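Local atomic coordinates of glycinin A3B4 subunit (Glycine max, PDB entry 2D5H), a protein that probably serves as a seed storage protein of soybean, an 11S globulin built from two cupin domains and assembled here as a trimer. Residues G366-Y371 / V443-H448. Numbering follows the deposited sequence.
Sequences GLSAQY and VFKTHH
Gln370 and Val443 form an antiparallel hydrogen-bonded pair between strands 368-374 and 438-445, neighbours in a sheet of the second cupin beta-barrel. Two backbone bonds close this pair, Gln370 N to Val443 O and Val443 N to Gln370 O, each 2.9 Å long. Farther along, Lys445 N donates to Ser368 O at 2.8 Å; the return bond from Ser368 N is weak.

Gln370, Val443 and Lys445 send their side chains to one face, where the side chain of Val443 lies about 4 Å from a bound magnesium ion. Lys445, extended beyond CG, carries its ammonium group across to Gln370, and NZ makes a weak hydrogen bond with OE1 at 2.8 Å. Gln370 NE2 is hydrogen-bonded to Thr353 OG1 on the adjoining strand 349-354, so the amide lies between Lys445 and a third strand, its link to the lysine being the weak one. A leucine here would probably cost both Lys445 NZ and the Thr353 hydroxyl their amide partner.

Apolar contact occupies the opposite face: Ala369 CB meets Phe444 CD2 at 3.9 Å, and Met68 of the first cupin domain touches both side chains.

Thr446 is the centre of an inverse gamma turn, and the His447 carbonyl comes round to Ser368. With chi1 at 61°, Ser368 OG lies between its own backbone N and carbonyl carbon and donates to His447 O at 2.6 Å, nearly in line with the C=O bond.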
loop_
_atom_site.group_PDB
_atom_site.type_symbol
_atom_site.label_atom_id
_atom_site.label_comp_id
_atom_site.label_asym_id
_atom_site.label_seq_id
_atom_site.Cartn_x
_atom_site.Cartn_y
_atom_site.Cartn_z
ATOM N N GLY A 366 6.126 8.297 -6.567
ATOM C CA GLY A 366 6.729 8.248 -5.246
ATOM C C GLY A 366 8.230 8.033 -5.216
ATOM O O GLY A 366 8.714 7.087 -4.596
ATOM N N LEU A 367 8.972 8.912 -5.881
ATOM C CA LEU A 367 10.424 8.802 -5.913
ATOM C C LEU A 367 11.083 10.169 -5.847
ATOM O O LEU A 367 10.425 11.200 -5.986
ATOM C CB LEU A 367 10.886 8.071 -7.180
ATOM C CG LEU A 367 10.492 6.600 -7.336
ATOM C CD1 LEU A 367 11.061 6.057 -8.637
ATOM C CD2 LEU A 367 11.015 5.793 -6.157
ATOM N N SER A 368 12.393 10.162 -5.633
ATOM C CA SER A 368 13.178 11.384 -5.542
ATOM C C SER A 368 14.646 10.991 -5.484
ATOM O O SER A 368 14.972 9.813 -5.335
ATOM C CB SER A 368 12.806 12.162 -4.280
ATOM O OG SER A 368 13.084 11.397 -3.121
ATOM N N ALA A 369 15.529 11.975 -5.602
ATOM C CA ALA A 369 16.960 11.707 -5.561
ATOM C C ALA A 369 17.748 12.978 -5.287
ATOM O O ALA A 369 17.296 14.080 -5.601
ATOM C CB ALA A 369 17.411 11.083 -6.876
ATOM N N GLN A 370 18.928 12.815 -4.699
ATOM C CA GLN A 370 19.785 13.948 -4.383
ATOM C C GLN A 370 21.129 13.845 -5.080
ATOM O O GLN A 370 21.593 12.751 -5.406
ATOM C CB GLN A 370 20.038 14.040 -2.878
ATOM C CG GLN A 370 18.839 14.416 -2.037
ATOM C CD GLN A 370 19.244 14.800 -0.626
ATOM O OE1 GLN A 370 19.955 14.056 0.051
ATOM N NE2 GLN A 370 18.794 15.966 -0.176
ATOM N N TYR A 371 21.748 15.000 -5.303
ATOM C CA TYR A 371 23.063 15.056 -5.921
ATOM C C TYR A 371 23.982 15.705 -4.896
ATOM O O TYR A 371 23.679 16.777 -4.372
ATOM C CB TYR A 371 23.041 15.901 -7.194
ATOM C CG TYR A 371 24.314 15.769 -7.999
ATOM C CD1 TYR A 371 24.855 16.861 -8.675
ATOM C CD2 TYR A 371 24.977 14.545 -8.085
ATOM C CE1 TYR A 371 26.030 16.736 -9.415
ATOM C CE2 TYR A 371 26.146 14.409 -8.821
ATOM C CZ TYR A 371 26.668 15.507 -9.483
ATOM O OH TYR A 371 27.821 15.365 -10.221
ATOM N N VAL A 443 22.043 9.913 -5.239
ATOM C CA VAL A 443 21.326 9.099 -4.262
ATOM C C VAL A 443 19.836 8.968 -4.568
ATOM O O VAL A 443 19.109 9.959 -4.616
ATOM C CB VAL A 443 21.481 9.681 -2.839
ATOM C CG1 VAL A 443 20.794 8.777 -1.829
ATOM C CG2 VAL A 443 22.955 9.838 -2.498
ATOM N N PHE A 444 19.394 7.731 -4.768
ATOM C CA PHE A 444 17.991 7.444 -5.051
ATOM C C PHE A 444 17.233 7.262 -3.736
ATOM O O PHE A 444 17.728 6.615 -2.812
ATOM C CB PHE A 444 17.878 6.170 -5.894
ATOM C CG PHE A 444 18.415 6.313 -7.292
ATOM C CD1 PHE A 444 19.285 5.360 -7.818
ATOM C CD2 PHE A 444 18.031 7.387 -8.096
ATOM C CE1 PHE A 444 19.765 5.470 -9.126
ATOM C CE2 PHE A 444 18.505 7.507 -9.404
ATOM C CZ PHE A 444 19.374 6.546 -9.920
ATOM N N LYS A 445 16.038 7.838 -3.654
ATOM C CA LYS A 445 15.222 7.738 -2.449
ATOM C C LYS A 445 13.777 7.370 -2.774
ATOM O O LYS A 445 13.042 8.161 -3.368
ATOM C CB LYS A 445 15.257 9.059 -1.677
ATOM C CG LYS A 445 16.643 9.454 -1.200
ATOM C CD LYS A 445 16.602 10.722 -0.367
ATOM C CE LYS A 445 17.990 11.107 0.122
ATOM N NZ LYS A 445 17.950 12.306 1.005
ATOM N N THR A 446 13.378 6.167 -2.369
ATOM C CA THR A 446 12.030 5.668 -2.620
ATOM C C THR A 446 10.949 6.449 -1.886
ATOM O O THR A 446 10.415 5.992 -0.876
ATOM C CB THR A 446 11.902 4.190 -2.224
ATOM O OG1 THR A 446 12.132 4.053 -0.818
ATOM C CG2 THR A 446 12.914 3.347 -2.984
ATOM N N HIS A 447 10.635 7.629 -2.408
ATOM C CA HIS A 447 9.608 8.501 -1.844
ATOM C C HIS A 447 9.645 9.821 -2.607
ATOM O O HIS A 447 10.689 10.465 -2.697
ATOM C CB HIS A 447 9.857 8.745 -0.353
ATOM C CG HIS A 447 8.736 9.459 0.336
ATOM N ND1 HIS A 447 8.363 10.747 0.013
ATOM C CD2 HIS A 447 7.896 9.061 1.320
ATOM C CE1 HIS A 447 7.342 11.110 0.768
ATOM N NE2 HIS A 447 7.038 10.105 1.570
ATOM N N HIS A 448 8.504 10.213 -3.161
ATOM C CA HIS A 448 8.407 11.446 -3.935
ATOM C C HIS A 448 8.853 12.668 -3.136
ATOM O O HIS A 448 9.095 13.734 -3.704
ATOM C CB HIS A 448 6.971 11.639 -4.429
ATOM C CG HIS A 448 6.021 12.095 -3.367
ATOM N ND1 HIS A 448 5.864 13.422 -3.032
ATOM C CD2 HIS A 448 5.191 11.400 -2.554
ATOM C CE1 HIS A 448 4.977 13.527 -2.058
ATOM N NE2 HIS A 448 4.554 12.314 -1.750
#